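Local structure of extracellular ligand-binding receptor (Verminephrobacter eiseniae, 4M88) at residues Val161-Ala164 with Val165-Pro169; Tyr232-Ala235 with Ala236-Val239; Lys262-Pro265 with Val266-Glu269. The protein probably binds an amino acid outside the cell membrane for an ABC transporter, as a member of the leucine-binding protein family. All coordinates share one frame; numbering follows the deposited sequence.

Contact 1: Val161-Ala164 with Val165-Pro169; sequences VQEA and VKTVP
Thr167 reaches back to Glu163 with its hydroxyl as helix 152-166 gives way to a loop. OG1 of Thr167 lies 3.0 Å from O of Glu163 and donates a hydrogen bond to it, tilted 26° from the carbonyl plane. With chi1 at 65°, OG1 sits between the backbone N and the carbonyl carbon, which turns it back toward O of Glu163. The Thr167 methyl group, CG2, takes the other branch and lies 3.9 Å from OE2 of Glu163. N of Thr167 bonds to O of Ala164 at 3.3 Å, but this donor stands above the carbonyl plane of Ala164, off any lone pair. A second, weak bond runs from the same N to O of Glu163.

The Glu163 chain bends at chi2 (70°) and lies obliquely across Lys166. OE1 of Glu163 comes 4.5 Å from NZ of Lys166, too far for a salt bridge. One turn round the helix, CG1 of Val161 meets CG2 of Val165 at 4.2 Å, the side chains crossing at a slant. N of Val165 donates a straight bond of 2.9 Å to O of Val161. Both valines pack on Leu175 of strand 174-180, the next strand of the beta-alpha-beta unit 143-149, 152-166, 174-180, and on neighbouring helix 125-138.

This last turn is apolar where Val161 and Val165 face the core and polar where Glu163 and Lys166 are exposed. At the C-terminal end, with no further turn to supply N-H donors, the Thr167 hydroxyl makes up for the weak backbone bond to O of Glu163.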
loop_
_atom_site.group_PDB
_atom_site.type_symbol
_atom_site.label_atom_id
_atom_site.label_comp_id
_atom_site.label_asym_id
_atom_site.label_seq_id
_atom_site.Cartn_x
_atom_site.Cartn_y
_atom_site.Cartn_z
ATOM N N VAL A 161 17.044 -2.486 0.269
ATOM C CA VAL A 161 17.487 -3.487 1.239
ATOM C C VAL A 161 19.003 -3.458 1.367
ATOM O O VAL A 161 19.535 -3.472 2.472
ATOM C CB VAL A 161 17.019 -4.930 0.893
ATOM C CG1 VAL A 161 17.414 -5.873 2.015
ATOM C CG2 VAL A 161 15.512 -4.981 0.714
ATOM N N GLN A 162 19.708 -3.397 0.239
ATOM C CA GLN A 162 21.174 -3.401 0.286
ATOM C C GLN A 162 21.699 -2.203 1.075
ATOM O O GLN A 162 22.641 -2.332 1.864
ATOM C CB GLN A 162 21.771 -3.404 -1.128
ATOM C CG GLN A 162 21.433 -4.651 -1.934
ATOM C CD GLN A 162 21.916 -4.566 -3.378
ATOM O OE1 GLN A 162 22.266 -3.491 -3.866
ATOM N NE2 GLN A 162 21.937 -5.704 -4.065
ATOM N N GLU A 163 21.091 -1.038 0.871
ATOM C CA GLU A 163 21.538 0.167 1.570
ATOM C C GLU A 163 21.184 0.091 3.064
ATOM O O GLU A 163 21.963 0.521 3.921
ATOM C CB GLU A 163 20.920 1.416 0.942
ATOM C CG GLU A 163 21.282 2.716 1.654
ATOM C CD GLU A 163 22.742 3.125 1.468
ATOM O OE1 GLU A 163 23.439 2.533 0.612
ATOM O OE2 GLU A 163 23.191 4.047 2.186
ATOM N N ALA A 164 20.017 -0.472 3.365
ATOM C CA ALA A 164 19.565 -0.607 4.748
ATOM C C ALA A 164 20.481 -1.531 5.532
ATOM O O ALA A 164 20.832 -1.245 6.679
ATOM C CB ALA A 164 18.126 -1.113 4.801
ATOM N N VAL A 165 20.860 -2.645 4.916
ATOM C CA VAL A 165 21.706 -3.637 5.580
ATOM C C VAL A 165 23.112 -3.095 5.827
ATOM O O VAL A 165 23.756 -3.404 6.840
ATOM C CB VAL A 165 21.757 -4.967 4.771
ATOM C CG1 VAL A 165 22.888 -5.840 5.228
ATOM C CG2 VAL A 165 20.434 -5.715 4.887
ATOM N N LYS A 166 23.599 -2.260 4.924
ATOM C CA LYS A 166 24.964 -1.786 5.097
ATOM C C LYS A 166 25.049 -0.622 6.097
ATOM O O LYS A 166 26.139 -0.251 6.541
ATOM C CB LYS A 166 25.654 -1.524 3.744
ATOM C CG LYS A 166 25.614 -0.109 3.232
ATOM C CD LYS A 166 26.458 0.035 1.961
ATOM C CE LYS A 166 25.980 -0.907 0.857
ATOM N NZ LYS A 166 26.529 -0.542 -0.488
ATOM N N THR A 167 23.889 -0.090 6.489
ATOM C CA THR A 167 23.825 0.958 7.503
ATOM C C THR A 167 22.947 0.637 8.726
ATOM O O THR A 167 22.464 1.559 9.376
ATOM C CB THR A 167 23.306 2.295 6.921
ATOM O OG1 THR A 167 21.948 2.137 6.490
ATOM C CG2 THR A 167 24.159 2.755 5.755
ATOM N N VAL A 168 22.715 -0.633 9.053
ATOM C CA VAL A 168 21.986 -0.903 10.297
ATOM C C VAL A 168 22.905 -0.832 11.498
ATOM O O VAL A 168 23.997 -1.408 11.478
ATOM C CB VAL A 168 21.201 -2.226 10.308
ATOM C CG1 VAL A 168 19.885 -2.011 9.638
ATOM C CG2 VAL A 168 21.991 -3.356 9.666
ATOM N N PRO A 169 22.466 -0.120 12.547
ATOM C CA PRO A 169 23.328 0.239 13.675
ATOM C C PRO A 169 23.703 -0.908 14.587
ATOM O O PRO A 169 24.494 -0.681 15.490
ATOM C CB PRO A 169 22.476 1.234 14.466
ATOM C CG PRO A 169 21.094 0.879 14.143
ATOM C CD PRO A 169 21.106 0.418 12.710
#

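Contact 2: Tyr232-Ala235 with Ala236-Val239; sequences YVSA and AQIV. With GOL (glycerol), chain D.
A glycerol molecule sits at the start of helix 235-247 and takes two backbone N-H groups where Ala235 leads into Ala236. N of Ala235 donates to glycerol O2 at 2.8 Å with an N-H...O angle of 170°. N of Ala236 donates to glycerol O3 at 3.1 Å. The glycerol probably came from the crystallisation liquor. It is also held by Glu286 and Asn260.

Beside it, Ser234 and Gln237 bond to each other in both directions. N of Gln237 donates to OG of Ser234 at 3.1 Å. The Ser234 hydroxyl lies between its own backbone N and carbonyl carbon (chi1 70°), which turns OG toward N of Gln237. In return, N of Ser234 donates to OE1 of Gln237 at 3.1 Å. The donor stands above the amide's carbonyl plane, 37° out of it, and not on a lone pair. The Gln237 chain runs extended beyond CG, and its CG passes 3.2 Å from OG of Ser234. NE2 of Gln237 bonds to Asp20. Both ends of the amide are held, which probably fixes its rotation.

On the buried side, CG2 of Val233 meets CD1 of Ile238 at 3.9 Å, the two side chains crossing at about a right angle. Ile215 and Ile349 also pack on Ile238, while Val233 packs on helix 208-220. N of Val239 bonds to O of Ala235 at 2.9 Å, the first firm backbone bond of the helix. The Tyr232 side chain leaves this contact, and its OH bonds to Asp125 and to N of Gly106.

Ser234 as N-cap and Gln237 three residues on form a capping box, a classic way to start a helix.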
loop_
_atom_site.group_PDB
_atom_site.type_symbol
_atom_site.label_atom_id
_atom_site.label_comp_id
_atom_site.label_asym_id
_atom_site.label_seq_id
_atom_site.Cartn_x
_atom_site.Cartn_y
_atom_site.Cartn_z
ATOM N N TYR A 232 1.551 -5.380 1.602
ATOM C CA TYR A 232 0.858 -5.712 0.342
ATOM C C TYR A 232 0.008 -6.980 0.332
ATOM O O TYR A 232 -0.587 -7.325 -0.694
ATOM C CB TYR A 232 1.859 -5.725 -0.812
ATOM C CG TYR A 232 2.526 -4.384 -0.929
ATOM C CD1 TYR A 232 1.788 -3.264 -1.275
ATOM C CD2 TYR A 232 3.873 -4.222 -0.627
ATOM C CE1 TYR A 232 2.373 -2.017 -1.351
ATOM C CE2 TYR A 232 4.472 -2.973 -0.706
ATOM C CZ TYR A 232 3.716 -1.881 -1.063
ATOM O OH TYR A 232 4.307 -0.640 -1.140
ATOM N N VAL A 233 -0.050 -7.669 1.463
ATOM C CA VAL A 233 -0.866 -8.876 1.570
ATOM C C VAL A 233 -1.573 -8.889 2.918
ATOM O O VAL A 233 -1.128 -8.218 3.854
ATOM C CB VAL A 233 -0.015 -10.158 1.426
ATOM C CG1 VAL A 233 0.533 -10.279 0.027
ATOM C CG2 VAL A 233 1.109 -10.173 2.444
ATOM N N SER A 234 -2.678 -9.630 3.012
ATOM C CA SER A 234 -3.359 -9.830 4.289
ATOM C C SER A 234 -2.951 -11.195 4.823
ATOM O O SER A 234 -2.548 -12.068 4.054
ATOM C CB SER A 234 -4.884 -9.759 4.133
ATOM O OG SER A 234 -5.387 -10.887 3.428
ATOM N N ALA A 235 -3.024 -11.378 6.136
ATOM C CA ALA A 235 -2.742 -12.694 6.712
ATOM C C ALA A 235 -3.713 -13.723 6.152
ATOM O O ALA A 235 -3.360 -14.891 5.951
ATOM C CB ALA A 235 -2.832 -12.647 8.224
ATOM N N ALA A 236 -4.941 -13.292 5.900
ATOM C CA ALA A 236 -5.956 -14.197 5.375
ATOM C C ALA A 236 -5.534 -14.799 4.031
ATOM O O ALA A 236 -5.783 -15.976 3.778
ATOM C CB ALA A 236 -7.291 -13.470 5.234
ATOM N N GLN A 237 -4.937 -13.980 3.163
ATOM C CA GLN A 237 -4.525 -14.439 1.832
ATOM C C GLN A 237 -3.423 -15.476 1.960
ATOM O O GLN A 237 -3.355 -16.438 1.181
ATOM C CB GLN A 237 -4.034 -13.272 0.962
ATOM C CG GLN A 237 -5.127 -12.294 0.530
ATOM C CD GLN A 237 -4.580 -11.069 -0.201
ATOM O OE1 GLN A 237 -3.523 -10.526 0.155
ATOM N NE2 GLN A 237 -5.301 -10.626 -1.232
ATOM N N ILE A 238 -2.551 -15.273 2.945
ATOM C CA ILE A 238 -1.447 -16.204 3.176
ATOM C C ILE A 238 -1.968 -17.538 3.721
ATOM O O ILE A 238 -1.584 -18.598 3.237
ATOM C CB ILE A 238 -0.383 -15.593 4.103
ATOM C CG1 ILE A 238 0.138 -14.283 3.506
ATOM C CG2 ILE A 238 0.758 -16.591 4.339
ATOM C CD1 ILE A 238 1.032 -13.491 4.462
ATOM N N VAL A 239 -2.886 -17.490 4.691
ATOM C CA VAL A 239 -3.460 -18.710 5.260
ATOM C C VAL A 239 -4.286 -19.507 4.240
ATOM O O VAL A 239 -4.287 -20.740 4.250
ATOM C CB VAL A 239 -4.303 -18.399 6.515
ATOM C CG1 VAL A 239 -4.965 -19.669 7.052
ATOM C CG2 VAL A 239 -3.432 -17.757 7.577
HETATM C C1 GOL D . -4.921 -8.213 9.605
HETATM O O1 GOL D . -6.074 -8.097 10.408
HETATM C C2 GOL D . -5.241 -8.960 8.308
HETATM O O2 GOL D . -4.011 -9.242 7.670
HETATM C C3 GOL D . -5.983 -10.269 8.603
HETATM O O3 GOL D . -6.252 -10.961 7.394
#

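Contact 3: Lys262-Pro265 with Val266-Glu269; sequences KMLP and VQRE
Val266 touches Leu264 through CG1, which lies 4.0 Å from CB of that residue. Val266 also packs on Leu293 of helix 286-303.

Gln267 comes next and turns its amide back on the loop. Its OE1 accepts from N of Leu264 at 2.6 Å, a short bond in the carbonyl plane with an N-H...O angle of 163°. CG is anti to the carbonyl carbon (chi1 -74°) and the chain then runs extended, which carries OE1 back to N of Leu264. NE2 bonds to O of Asp258. Shortened to an alanine, this position would probably leave the N-H of Leu264 and the carbonyl of Asp258 without these partners and tie the loop less firmly to the helix. Leu264 is the N-cap of helix 265-277, and this bond is the side-chain-to-N-cap half of a capping box; a leucine offers no side-chain acceptor for the other half.

Arg268 folds its side chain back over the loop. NE donates to O of Lys262 at 2.9 Å, and NH2 adds a weak bond to the same oxygen. O of Leu264 lies over the centre of one guanidinium face, 3.6 Å above its plane. A water bridges O of Arg268 at 2.8 Å and, weakly, NZ of Lys262, which also bonds to Gln271.

Glu269 donates from N to O of Pro265 at 2.9 Å, and its carboxylate forms a salt bridge with Arg296.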
loop_
_atom_site.group_PDB
_atom_site.type_symbol
_atom_site.label_atom_id
_atom_site.label_comp_id
_atom_site.label_asym_id
_atom_site.label_seq_id
_atom_site.Cartn_x
_atom_site.Cartn_y
_atom_site.Cartn_z
ATOM N N LYS A 262 -9.903 -2.894 17.277
ATOM C CA LYS A 262 -10.856 -1.850 17.637
ATOM C C LYS A 262 -10.288 -0.813 18.597
ATOM O O LYS A 262 -11.032 -0.088 19.253
ATOM C CB LYS A 262 -12.116 -2.479 18.228
ATOM C CG LYS A 262 -13.294 -2.459 17.281
ATOM C CD LYS A 262 -14.237 -3.629 17.510
ATOM C CE LYS A 262 -15.684 -3.202 17.296
ATOM N NZ LYS A 262 -15.844 -2.322 16.094
HETATM N N MSE A 263 -8.964 -0.740 18.657
HETATM C CA MSE A 263 -8.257 0.135 19.596
HETATM C C MSE A 263 -8.455 1.640 19.359
HETATM O O MSE A 263 -8.674 2.402 20.302
HETATM C CB MSE A 263 -6.767 -0.208 19.542
HETATM C CG MSE A 263 -5.845 0.747 20.267
HETATM SE SE MSE A 263 -4.144 -0.148 20.575
HETATM C CE MSE A 263 -4.861 -1.794 21.347
ATOM N N LEU A 264 -8.357 2.061 18.103
ATOM C CA LEU A 264 -8.431 3.484 17.749
ATOM C C LEU A 264 -9.802 3.886 17.214
ATOM O O LEU A 264 -10.515 3.063 16.647
ATOM C CB LEU A 264 -7.388 3.819 16.682
ATOM C CG LEU A 264 -5.933 3.492 16.991
ATOM C CD1 LEU A 264 -5.055 3.879 15.807
ATOM C CD2 LEU A 264 -5.505 4.210 18.245
ATOM N N PRO A 265 -10.173 5.165 17.387
ATOM C CA PRO A 265 -11.415 5.671 16.795
ATOM C C PRO A 265 -11.477 5.419 15.289
ATOM O O PRO A 265 -12.542 5.073 14.778
ATOM C CB PRO A 265 -11.344 7.175 17.072
ATOM C CG PRO A 265 -10.567 7.276 18.336
ATOM C CD PRO A 265 -9.547 6.154 18.284
ATOM N N VAL A 266 -10.355 5.562 14.585
ATOM C CA VAL A 266 -10.385 5.402 13.130
ATOM C C VAL A 266 -10.679 3.939 12.730
ATOM O O VAL A 266 -11.321 3.677 11.707
ATOM C CB VAL A 266 -9.100 5.945 12.465
ATOM C CG1 VAL A 266 -7.876 5.152 12.907
ATOM C CG2 VAL A 266 -9.243 5.958 10.945
ATOM N N GLN A 267 -10.222 2.989 13.542
ATOM C CA GLN A 267 -10.536 1.585 13.288
ATOM C C GLN A 267 -12.037 1.341 13.396
ATOM O O GLN A 267 -12.626 0.641 12.567
ATOM C CB GLN A 267 -9.763 0.675 14.243
ATOM C CG GLN A 267 -8.282 0.561 13.885
ATOM C CD GLN A 267 -7.453 0.022 15.028
ATOM O OE1 GLN A 267 -7.579 0.478 16.164
ATOM N NE2 GLN A 267 -6.600 -0.958 14.736
ATOM N N ARG A 268 -12.661 1.928 14.412
ATOM C CA ARG A 268 -14.088 1.728 14.623
ATOM C C ARG A 268 -14.925 2.431 13.552
ATOM O O ARG A 268 -15.945 1.896 13.104
ATOM C CB ARG A 268 -14.495 2.203 16.016
ATOM C CG ARG A 268 -13.846 1.424 17.133
ATOM C CD ARG A 268 -14.137 2.069 18.486
ATOM N NE ARG A 268 -12.931 2.061 19.305
ATOM C CZ ARG A 268 -12.371 3.140 19.839
ATOM N NH1 ARG A 268 -12.922 4.334 19.677
ATOM N NH2 ARG A 268 -11.266 3.018 20.555
ATOM N N GLU A 269 -14.494 3.623 13.148
ATOM C CA GLU A 269 -15.173 4.370 12.087
ATOM C C GLU A 269 -15.067 3.669 10.726
ATOM O O GLU A 269 -16.028 3.640 9.953
ATOM C CB GLU A 269 -14.622 5.801 12.014
ATOM C CG GLU A 269 -14.975 6.617 13.261
ATOM C CD GLU A 269 -14.214 7.926 13.380
ATOM O OE1 GLU A 269 -13.114 8.051 12.795
ATOM O OE2 GLU A 269 -14.722 8.828 14.081
HETATM O O HOH W 1 -17.433 -0.047 14.485
#

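Overall arrangement
The three contacts follow one another along the chain and do not touch. The helices of contacts 1 and 2 follow strands 143-149 and 227-229 of the same mixed sheet. Contacts 2 and 3 both lie at helix starts, where a glutamine three residues after the N-cap accepts from the N-cap N-H. Contact 1 is at the other end of a helix. Centres of contacts 2 and 3 are 21 Å apart, those of contacts 1 and 3 35 Å. Contact 1 is about 11 Å from contact 2 between nearest atoms. The glycerol of contact 2 also bonds to Asn260, just before 262-265. A second glycerol, about 3 Å from the Tyr232 side chain, may mark a pocket.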